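Local coordinates for nucleoside-diphosphate sugar epimerase (SulA family) (Corynebacterium glutamicum, PDB 3OH8), which probably acts as a nucleoside-diphosphate sugar epimerase, with a Rossmann-type domain expected to use a nicotinamide dinucleotide, at residues A[67-78]-A[89-97]; A[330-338]-A[406-415]. All blocks are in the same frame, centred on the assembly; numbering follows the deposited sequence.

Interaction 1: A[67-78]-A[89-97]; sequences SGFLNGSRFTDV and NWRHVHNFV
His94 lies flat over the ring of Phe75, its partner across a hydrogen-bonded antiparallel pair, and illustrates how a sheet can order aromatic and acidic side chains on one face. Followed outward, its CB sits above the Phe75 ring, 4.0 Å from the centroid in a CH-pi contact. CG then reaches Phe75 CZ at 3.5 Å, ND1 lies over the same carbon, and CD2 comes to 3.2 Å from Phe75 CE2. The two rings form an offset stack, planes 15° apart. At the tip, NE2 donates to Asp77 OD2 over 2.6 Å; the acceptor lies close to the imidazole plane, whereas NE2 approaches from above the carboxylate. Asp77 CG stands beside its own backbone N (chi1 -54°), which brings OD2 across to the histidine on the neighbouring strand. The other face of the His94 imidazole is covered by His92, so the ring is held between Phe75 and a second imidazole.

Backbone bonds join Phe75 with His94 in both directions, and Asp77 with His92 likewise, while Phe96 N donates to Ser73 O at 2.7 Å. Ser73 and Arg74 together face Leu70 in a classic beta bulge. On the opposite face of the sheet, Arg74 CD packs on Val93 CG1 at 3.7 Å; its guanidinium makes a salt bridge with Glu492 of helix 488-511, which covers this side. Val78 CG1 lies alongside Arg91 CG at 3.6 Å.

Because NE2 donates to Asp77, it carries a proton, and the short bond, with Phe75 stacked on one face and His92 lying over the other, probably restricts the rotation of the imidazole. The carboxylate would probably also polarise the ring, joining electrostatics to aromatic packing within the seven-stranded antiparallel sheet.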
loop_
_atom_site.group_PDB
_atom_site.type_symbol
_atom_site.label_atom_id
_atom_site.label_comp_id
_atom_site.label_asym_id
_atom_site.label_seq_id
_atom_site.Cartn_x
_atom_site.Cartn_y
_atom_site.Cartn_z
ATOM N N SER A 67 15.389 -24.299 12.237
ATOM C CA SER A 67 16.177 -24.189 13.457
ATOM C C SER A 67 16.002 -22.822 14.110
ATOM O O SER A 67 16.318 -22.649 15.284
ATOM C CB SER A 67 17.658 -24.454 13.173
ATOM O OG SER A 67 18.266 -23.346 12.533
ATOM N N GLY A 68 15.499 -21.854 13.346
ATOM C CA GLY A 68 15.304 -20.511 13.862
ATOM C C GLY A 68 13.835 -20.171 14.031
ATOM O O GLY A 68 13.419 -19.006 13.928
ATOM N N PHE A 69 13.040 -21.200 14.286
ATOM C CA PHE A 69 11.613 -21.029 14.478
ATOM C C PHE A 69 11.204 -21.399 15.903
ATOM O O PHE A 69 11.642 -22.412 16.436
ATOM C CB PHE A 69 10.853 -21.905 13.495
ATOM C CG PHE A 69 9.364 -21.836 13.650
ATOM C CD1 PHE A 69 8.651 -20.744 13.156
ATOM C CD2 PHE A 69 8.671 -22.856 14.279
ATOM C CE1 PHE A 69 7.279 -20.681 13.286
ATOM C CE2 PHE A 69 7.288 -22.795 14.424
ATOM C CZ PHE A 69 6.592 -21.708 13.926
ATOM N N LEU A 70 10.384 -20.559 16.521
ATOM C CA LEU A 70 9.694 -20.927 17.749
ATOM C C LEU A 70 8.285 -20.394 17.630
ATOM O O LEU A 70 8.081 -19.180 17.552
ATOM C CB LEU A 70 10.375 -20.333 18.982
ATOM C CG LEU A 70 9.720 -20.686 20.327
ATOM C CD1 LEU A 70 9.463 -22.188 20.455
ATOM C CD2 LEU A 70 10.562 -20.192 21.492
ATOM N N ASN A 71 7.316 -21.300 17.596
ATOM C CA ASN A 71 5.936 -20.924 17.327
ATOM C C ASN A 71 5.480 -19.755 18.193
ATOM O O ASN A 71 5.494 -19.826 19.423
ATOM C CB ASN A 71 4.989 -22.121 17.478
ATOM C CG ASN A 71 3.592 -21.834 16.931
ATOM O OD1 ASN A 71 2.595 -22.353 17.437
ATOM N ND2 ASN A 71 3.516 -21.000 15.892
ATOM N N GLY A 72 5.093 -18.669 17.533
ATOM C CA GLY A 72 4.598 -17.496 18.220
ATOM C C GLY A 72 5.652 -16.534 18.736
ATOM O O GLY A 72 5.292 -15.493 19.275
ATOM N N SER A 73 6.936 -16.865 18.573
ATOM C CA SER A 73 8.020 -16.059 19.159
ATOM C C SER A 73 9.133 -15.708 18.187
ATOM O O SER A 73 9.819 -14.701 18.365
ATOM C CB SER A 73 8.663 -16.780 20.368
ATOM O OG SER A 73 7.713 -16.974 21.395
ATOM N N ARG A 74 9.366 -16.571 17.203
ATOM C CA ARG A 74 10.502 -16.371 16.326
ATOM C C ARG A 74 10.361 -17.081 14.997
ATOM O O ARG A 74 9.893 -18.214 14.943
ATOM C CB ARG A 74 11.791 -16.830 17.006
ATOM C CG ARG A 74 13.037 -16.598 16.164
ATOM C CD ARG A 74 14.299 -17.028 16.919
ATOM N NE ARG A 74 14.600 -16.143 18.037
ATOM C CZ ARG A 74 15.689 -16.243 18.791
ATOM N NH1 ARG A 74 16.584 -17.183 18.533
ATOM N NH2 ARG A 74 15.888 -15.403 19.796
ATOM N N PHE A 75 10.741 -16.395 13.920
ATOM C CA PHE A 75 11.005 -17.082 12.653
ATOM C C PHE A 75 12.238 -16.473 12.011
ATOM O O PHE A 75 12.648 -15.379 12.383
ATOM C CB PHE A 75 9.782 -17.104 11.719
ATOM C CG PHE A 75 9.440 -15.776 11.104
ATOM C CD1 PHE A 75 8.544 -14.916 11.729
ATOM C CD2 PHE A 75 9.982 -15.399 9.880
ATOM C CE1 PHE A 75 8.207 -13.693 11.145
ATOM C CE2 PHE A 75 9.653 -14.175 9.296
ATOM C CZ PHE A 75 8.766 -13.322 9.927
ATOM N N THR A 76 12.864 -17.189 11.086
ATOM C CA THR A 76 14.156 -16.744 10.558
ATOM C C THR A 76 14.199 -16.889 9.035
ATOM O O THR A 76 13.806 -17.932 8.504
ATOM C CB THR A 76 15.322 -17.566 11.189
ATOM O OG1 THR A 76 15.355 -17.360 12.610
ATOM C CG2 THR A 76 16.659 -17.141 10.605
ATOM N N ASP A 77 14.652 -15.847 8.337
ATOM C CA ASP A 77 14.809 -15.911 6.874
ATOM C C ASP A 77 16.274 -16.144 6.545
ATOM O O ASP A 77 17.139 -15.495 7.122
ATOM C CB ASP A 77 14.392 -14.596 6.183
ATOM C CG ASP A 77 12.998 -14.150 6.540
ATOM O OD1 ASP A 77 12.076 -14.988 6.573
ATOM O OD2 ASP A 77 12.818 -12.937 6.770
ATOM N N VAL A 78 16.565 -17.032 5.598
ATOM C CA VAL A 78 17.954 -17.261 5.212
ATOM C C VAL A 78 18.129 -17.363 3.701
ATOM O O VAL A 78 17.242 -17.846 3.003
ATOM C CB VAL A 78 18.547 -18.532 5.892
ATOM C CG1 VAL A 78 18.427 -18.432 7.405
ATOM C CG2 VAL A 78 17.871 -19.792 5.382
ATOM N N ASN A 89 24.355 -14.536 1.777
ATOM C CA ASN A 89 24.799 -14.810 3.132
ATOM C C ASN A 89 23.933 -14.024 4.115
ATOM O O ASN A 89 24.409 -13.492 5.117
ATOM C CB ASN A 89 26.274 -14.447 3.285
ATOM C CG ASN A 89 27.007 -15.383 4.230
ATOM O OD1 ASN A 89 27.527 -16.419 3.816
ATOM N ND2 ASN A 89 27.049 -15.021 5.506
ATOM N N TRP A 90 22.647 -13.967 3.799
ATOM C CA TRP A 90 21.686 -13.162 4.535
ATOM C C TRP A 90 20.969 -14.028 5.565
ATOM O O TRP A 90 20.450 -15.095 5.240
ATOM C CB TRP A 90 20.693 -12.555 3.536
ATOM C CG TRP A 90 19.536 -11.793 4.130
ATOM C CD1 TRP A 90 18.332 -12.307 4.528
ATOM C CD2 TRP A 90 19.465 -10.383 4.360
ATOM N NE1 TRP A 90 17.519 -11.301 4.996
ATOM C CE2 TRP A 90 18.192 -10.111 4.905
ATOM C CE3 TRP A 90 20.353 -9.322 4.159
ATOM C CZ2 TRP A 90 17.786 -8.824 5.248
ATOM C CZ3 TRP A 90 19.952 -8.048 4.507
ATOM C CH2 TRP A 90 18.677 -7.808 5.044
ATOM N N ARG A 91 20.944 -13.576 6.814
ATOM C CA ARG A 91 20.206 -14.300 7.844
ATOM C C ARG A 91 19.423 -13.319 8.722
ATOM O O ARG A 91 20.009 -12.517 9.443
ATOM C CB ARG A 91 21.164 -15.152 8.681
ATOM C CG ARG A 91 20.515 -16.336 9.373
ATOM C CD ARG A 91 21.567 -17.367 9.819
ATOM N NE ARG A 91 20.954 -18.525 10.461
ATOM C CZ ARG A 91 20.695 -18.600 11.762
ATOM N NH1 ARG A 91 21.007 -17.584 12.562
ATOM N NH2 ARG A 91 20.127 -19.688 12.266
ATOM N N HIS A 92 18.096 -13.400 8.664
ATOM C CA HIS A 92 17.235 -12.414 9.306
ATOM C C HIS A 92 16.388 -13.095 10.376
ATOM O O HIS A 92 15.481 -13.863 10.065
ATOM C CB HIS A 92 16.346 -11.752 8.236
ATOM C CG HIS A 92 15.479 -10.639 8.758
ATOM N ND1 HIS A 92 15.323 -10.375 10.094
ATOM C CD2 HIS A 92 14.726 -9.727 8.090
ATOM C CE1 HIS A 92 14.495 -9.345 10.243
ATOM N NE2 HIS A 92 14.127 -8.936 9.050
ATOM N N VAL A 93 16.702 -12.829 11.641
ATOM C CA VAL A 93 15.915 -13.368 12.740
ATOM C C VAL A 93 14.849 -12.349 13.177
ATOM O O VAL A 93 15.158 -11.179 13.419
ATOM C CB VAL A 93 16.801 -13.723 13.961
ATOM C CG1 VAL A 93 15.936 -14.241 15.106
ATOM C CG2 VAL A 93 17.864 -14.755 13.576
ATOM N N HIS A 94 13.600 -12.806 13.266
ATOM C CA HIS A 94 12.474 -11.972 13.694
ATOM C C HIS A 94 12.016 -12.497 15.047
ATOM O O HIS A 94 11.468 -13.594 15.125
ATOM C CB HIS A 94 11.280 -12.087 12.730
ATOM C CG HIS A 94 11.618 -11.892 11.287
ATOM N ND1 HIS A 94 11.185 -10.804 10.553
ATOM C CD2 HIS A 94 12.306 -12.678 10.414
ATOM C CE1 HIS A 94 11.605 -10.918 9.304
ATOM N NE2 HIS A 94 12.287 -12.042 9.197
ATOM N N ASN A 95 12.227 -11.712 16.095
ATOM C CA ASN A 95 11.904 -12.135 17.461
ATOM C C ASN A 95 10.761 -11.309 18.047
ATOM O O ASN A 95 10.744 -10.083 17.920
ATOM C CB ASN A 95 13.138 -12.000 18.348
ATOM C CG ASN A 95 13.022 -12.787 19.642
ATOM O OD1 ASN A 95 12.768 -12.224 20.713
ATOM N ND2 ASN A 95 13.218 -14.091 19.551
ATOM N N PHE A 96 9.816 -11.982 18.700
ATOM C CA PHE A 96 8.629 -11.329 19.248
ATOM C C PHE A 96 8.503 -11.627 20.741
ATOM O O PHE A 96 8.339 -12.785 21.119
ATOM C CB PHE A 96 7.377 -11.884 18.571
ATOM C CG PHE A 96 7.343 -11.698 17.073
ATOM C CD1 PHE A 96 8.086 -12.523 16.239
ATOM C CD2 PHE A 96 6.539 -10.722 16.505
ATOM C CE1 PHE A 96 8.032 -12.373 14.855
ATOM C CE2 PHE A 96 6.484 -10.558 15.131
ATOM C CZ PHE A 96 7.237 -11.381 14.303
ATOM N N VAL A 97 8.559 -10.611 21.592
ATOM C CA VAL A 97 8.266 -10.848 23.011
ATOM C C VAL A 97 7.108 -10.003 23.517
ATOM O O VAL A 97 6.757 -8.998 22.909
ATOM C CB VAL A 97 9.495 -10.645 23.929
ATOM C CG1 VAL A 97 10.557 -11.703 23.629
ATOM C CG2 VAL A 97 10.056 -9.244 23.794
HETATM O O HOH W 1 8.253 -14.630 23.126
#

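Interaction 2: A[330-338]-A[406-415]; sequences FGDGTSWFS and EELALASQRT
The backbones of 330-338 and 406-415 meet most closely at Trp336 and Ser412, CA atoms 4.3 Å apart, and are joined there by Gln413 N donating to Trp336 O at 3.0 Å. Ser412 OG supplies a side-chain substitute for a second backbone acceptor: it receives Trp336 N at 3.1 Å in an almost straight bond (174°). Ser335 OG donates to Ala409 O over 2.8 Å, tying the loop to the short 3-10 segment. Arg414 runs alongside Trp336, its CG over the five-membered ring and NE 3.6 Å from CZ2, with guanidinium and indole planes only 6° apart. CG anti to the backbone N (chi1 -169°) and an extended chain lay the arginine along the ring; Asp264 receives Trp336 NE1 on its carboxylate and Arg414 NH1 on its backbone carbonyl. Phe330 CB presses on Ala409 CB at 3.3 Å, its CZ on Leu410 CD2 at 3.5 Å. Beyond the tryptophan, the Ser338 and Thr415 hydroxyls are hydrogen-bonded, and water 2 links Ser338 OG with Thr415 O. Strand 336-341 belongs to the Rossmann-type sheet and the weakly bonded strand 412-415 pairs in parallel with 265-267, consistent with the extended epimerase fold, in which a smaller C-terminal region packs against the nucleotide-binding domain.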
loop_
_atom_site.group_PDB
_atom_site.type_symbol
_atom_site.label_atom_id
_atom_site.label_comp_id
_atom_site.label_asym_id
_atom_site.label_seq_id
_atom_site.Cartn_x
_atom_site.Cartn_y
_atom_site.Cartn_z
ATOM N N PHE A 330 7.633 24.215 -13.001
ATOM C CA PHE A 330 6.927 24.391 -14.269
ATOM C C PHE A 330 6.136 25.701 -14.330
ATOM O O PHE A 330 5.248 25.951 -13.510
ATOM C CB PHE A 330 6.009 23.189 -14.530
ATOM C CG PHE A 330 5.479 23.112 -15.945
ATOM C CD1 PHE A 330 5.967 22.162 -16.835
ATOM C CD2 PHE A 330 4.485 23.976 -16.376
ATOM C CE1 PHE A 330 5.478 22.080 -18.135
ATOM C CE2 PHE A 330 3.989 23.904 -17.682
ATOM C CZ PHE A 330 4.485 22.955 -18.559
ATOM N N GLY A 331 6.463 26.537 -15.316
ATOM C CA GLY A 331 5.786 27.812 -15.491
ATOM C C GLY A 331 5.701 28.624 -14.209
ATOM O O GLY A 331 6.722 28.893 -13.576
ATOM N N ASP A 332 4.473 29.000 -13.844
ATOM C CA ASP A 332 4.136 29.718 -12.602
ATOM C C ASP A 332 4.638 29.065 -11.316
ATOM O O ASP A 332 4.987 29.747 -10.351
ATOM C CB ASP A 332 2.610 29.793 -12.480
ATOM C CG ASP A 332 2.095 31.207 -12.457
ATOM O OD1 ASP A 332 2.919 32.138 -12.329
ATOM O OD2 ASP A 332 0.860 31.387 -12.564
ATOM N N GLY A 333 4.618 27.739 -11.291
ATOM C CA GLY A 333 4.806 26.999 -10.061
ATOM C C GLY A 333 3.536 26.956 -9.227
ATOM O O GLY A 333 3.505 26.312 -8.176
ATOM N N THR A 334 2.478 27.621 -9.682
ATOM C CA THR A 334 1.245 27.695 -8.879
ATOM C C THR A 334 0.266 26.534 -9.098
ATOM O O THR A 334 -0.764 26.473 -8.441
ATOM C CB THR A 334 0.464 29.020 -9.110
ATOM O OG1 THR A 334 -0.053 29.051 -10.447
ATOM C CG2 THR A 334 1.360 30.233 -8.862
ATOM N N SER A 335 0.579 25.633 -10.025
ATOM C CA SER A 335 -0.277 24.479 -10.305
ATOM C C SER A 335 -0.433 23.598 -9.073
ATOM O O SER A 335 0.560 23.251 -8.431
ATOM C CB SER A 335 0.304 23.647 -11.453
ATOM O OG SER A 335 0.029 24.266 -12.695
ATOM N N TRP A 336 -1.671 23.232 -8.751
ATOM C CA TRP A 336 -1.944 22.430 -7.560
ATOM C C TRP A 336 -1.801 20.946 -7.859
ATOM O O TRP A 336 -2.451 20.409 -8.756
ATOM C CB TRP A 336 -3.344 22.722 -7.002
ATOM C CG TRP A 336 -3.499 24.058 -6.327
ATOM C CD1 TRP A 336 -4.071 25.186 -6.856
ATOM C CD2 TRP A 336 -3.089 24.404 -4.999
ATOM N NE1 TRP A 336 -4.048 26.202 -5.934
ATOM C CE2 TRP A 336 -3.441 25.757 -4.792
ATOM C CE3 TRP A 336 -2.450 23.707 -3.970
ATOM C CZ2 TRP A 336 -3.185 26.421 -3.595
ATOM C CZ3 TRP A 336 -2.190 24.373 -2.779
ATOM C CH2 TRP A 336 -2.559 25.714 -2.602
ATOM N N PHE A 337 -0.933 20.293 -7.092
ATOM C CA PHE A 337 -0.632 18.884 -7.263
ATOM C C PHE A 337 -1.491 18.097 -6.273
ATOM O O PHE A 337 -1.310 18.199 -5.067
ATOM C CB PHE A 337 0.863 18.647 -7.002
ATOM C CG PHE A 337 1.305 17.229 -7.206
ATOM C CD1 PHE A 337 1.076 16.584 -8.406
ATOM C CD2 PHE A 337 1.969 16.545 -6.195
ATOM C CE1 PHE A 337 1.490 15.277 -8.596
ATOM C CE2 PHE A 337 2.386 15.239 -6.377
ATOM C CZ PHE A 337 2.147 14.600 -7.579
ATOM N N SER A 338 -2.445 17.342 -6.802
ATOM C CA SER A 338 -3.384 16.574 -5.992
ATOM C C SER A 338 -2.850 15.141 -5.820
ATOM O O SER A 338 -2.888 14.327 -6.755
ATOM C CB SER A 338 -4.755 16.586 -6.672
ATOM O OG SER A 338 -5.663 15.701 -6.055
ATOM N N GLU A 406 6.663 14.867 -16.557
ATOM C CA GLU A 406 7.099 16.206 -16.904
ATOM C C GLU A 406 5.912 17.151 -17.097
ATOM O O GLU A 406 6.051 18.362 -16.956
ATOM C CB GLU A 406 7.965 16.158 -18.167
ATOM C CG GLU A 406 9.094 15.117 -18.154
ATOM C CD GLU A 406 8.666 13.745 -18.679
ATOM O OE1 GLU A 406 7.504 13.604 -19.119
ATOM O OE2 GLU A 406 9.499 12.807 -18.653
ATOM N N GLU A 407 4.746 16.582 -17.390
ATOM C CA GLU A 407 3.561 17.357 -17.739
ATOM C C GLU A 407 2.502 17.359 -16.634
ATOM O O GLU A 407 1.403 17.884 -16.828
ATOM C CB GLU A 407 2.941 16.827 -19.043
ATOM C CG GLU A 407 3.885 16.817 -20.242
ATOM C CD GLU A 407 3.302 16.084 -21.446
ATOM O OE1 GLU A 407 2.086 15.794 -21.441
ATOM O OE2 GLU A 407 4.057 15.797 -22.401
ATOM N N LEU A 408 2.825 16.763 -15.488
ATOM C CA LEU A 408 1.898 16.718 -14.359
ATOM C C LEU A 408 1.496 18.124 -13.946
ATOM O O LEU A 408 0.366 18.361 -13.503
ATOM C CB LEU A 408 2.525 15.987 -13.157
ATOM C CG LEU A 408 2.485 14.456 -13.217
ATOM C CD1 LEU A 408 3.133 13.832 -11.984
ATOM C CD2 LEU A 408 1.048 13.969 -13.374
ATOM N N ALA A 409 2.426 19.061 -14.099
ATOM C CA ALA A 409 2.163 20.449 -13.722
ATOM C C ALA A 409 1.215 21.127 -14.686
ATOM O O ALA A 409 0.829 22.269 -14.464
ATOM C CB ALA A 409 3.459 21.237 -13.619
ATOM N N LEU A 410 0.847 20.433 -15.763
ATOM C CA LEU A 410 -0.165 20.960 -16.664
ATOM C C LEU A 410 -1.544 20.878 -16.018
ATOM O O LEU A 410 -2.458 21.614 -16.393
ATOM C CB LEU A 410 -0.151 20.251 -18.024
ATOM C CG LEU A 410 1.052 20.619 -18.900
ATOM C CD1 LEU A 410 0.962 19.918 -20.224
ATOM C CD2 LEU A 410 1.119 22.125 -19.099
ATOM N N ALA A 411 -1.687 19.982 -15.048
ATOM C CA ALA A 411 -2.912 19.892 -14.266
ATOM C C ALA A 411 -2.828 20.785 -13.028
ATOM O O ALA A 411 -1.741 21.083 -12.535
ATOM C CB ALA A 411 -3.190 18.421 -13.863
ATOM N N SER A 412 -3.984 21.221 -12.544
ATOM C CA SER A 412 -4.073 21.996 -11.315
ATOM C C SER A 412 -5.399 21.657 -10.662
ATOM O O SER A 412 -6.457 22.106 -11.105
ATOM C CB SER A 412 -4.004 23.489 -11.606
ATOM O OG SER A 412 -4.032 24.249 -10.413
ATOM N N GLN A 413 -5.336 20.836 -9.623
ATOM C CA GLN A 413 -6.537 20.360 -8.958
ATOM C C GLN A 413 -6.337 20.508 -7.459
ATOM O O GLN A 413 -5.541 19.780 -6.855
ATOM C CB GLN A 413 -6.829 18.907 -9.361
ATOM C CG GLN A 413 -7.187 18.761 -10.845
ATOM C CD GLN A 413 -6.564 17.542 -11.514
ATOM O OE1 GLN A 413 -7.088 17.032 -12.508
ATOM N NE2 GLN A 413 -5.444 17.075 -10.979
ATOM N N ARG A 414 -7.031 21.483 -6.877
ATOM C CA ARG A 414 -6.906 21.762 -5.458
ATOM C C ARG A 414 -7.954 20.959 -4.696
ATOM O O ARG A 414 -8.875 21.526 -4.102
ATOM C CB ARG A 414 -7.051 23.259 -5.188
ATOM C CG ARG A 414 -6.670 23.686 -3.773
ATOM C CD ARG A 414 -6.916 25.179 -3.565
ATOM N NE ARG A 414 -6.463 25.621 -2.252
ATOM C CZ ARG A 414 -6.538 26.874 -1.812
ATOM N NH1 ARG A 414 -7.050 27.825 -2.587
ATOM N NH2 ARG A 414 -6.098 27.172 -0.593
ATOM N N THR A 415 -7.798 19.635 -4.714
ATOM C CA THR A 415 -8.814 18.738 -4.192
ATOM C C THR A 415 -8.761 18.635 -2.659
ATOM O O THR A 415 -7.683 18.648 -2.049
ATOM C CB THR A 415 -8.688 17.330 -4.817
ATOM O OG1 THR A 415 -8.293 17.433 -6.196
ATOM C CG2 THR A 415 -10.016 16.598 -4.742
HETATM O O HOH W 2 -5.561 17.305 -3.281
#

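Interactions 1 and 2 lie on opposite sides of the centre of the chain, their own centres 47 Å apart and their nearest atoms about 30 Å apart. They come in series: 67-78 with 89-97 closes before 330-338 with 406-415 opens. No sheet is shared. Interaction 1 joins neighbouring strands of the N-terminal antiparallel sheet, whose topology, with the long helix 119-139 following it, resembles a helix-grip fold. Interaction 2 spans 67 intervening residues and brings strand 336-341 of the Rossmann-type sheet to the two-stranded sheet 265-267/412-415. One contact is therefore local to the N-terminal antiparallel-sheet domain, the other ties distant parts of the probable epimerase domain together.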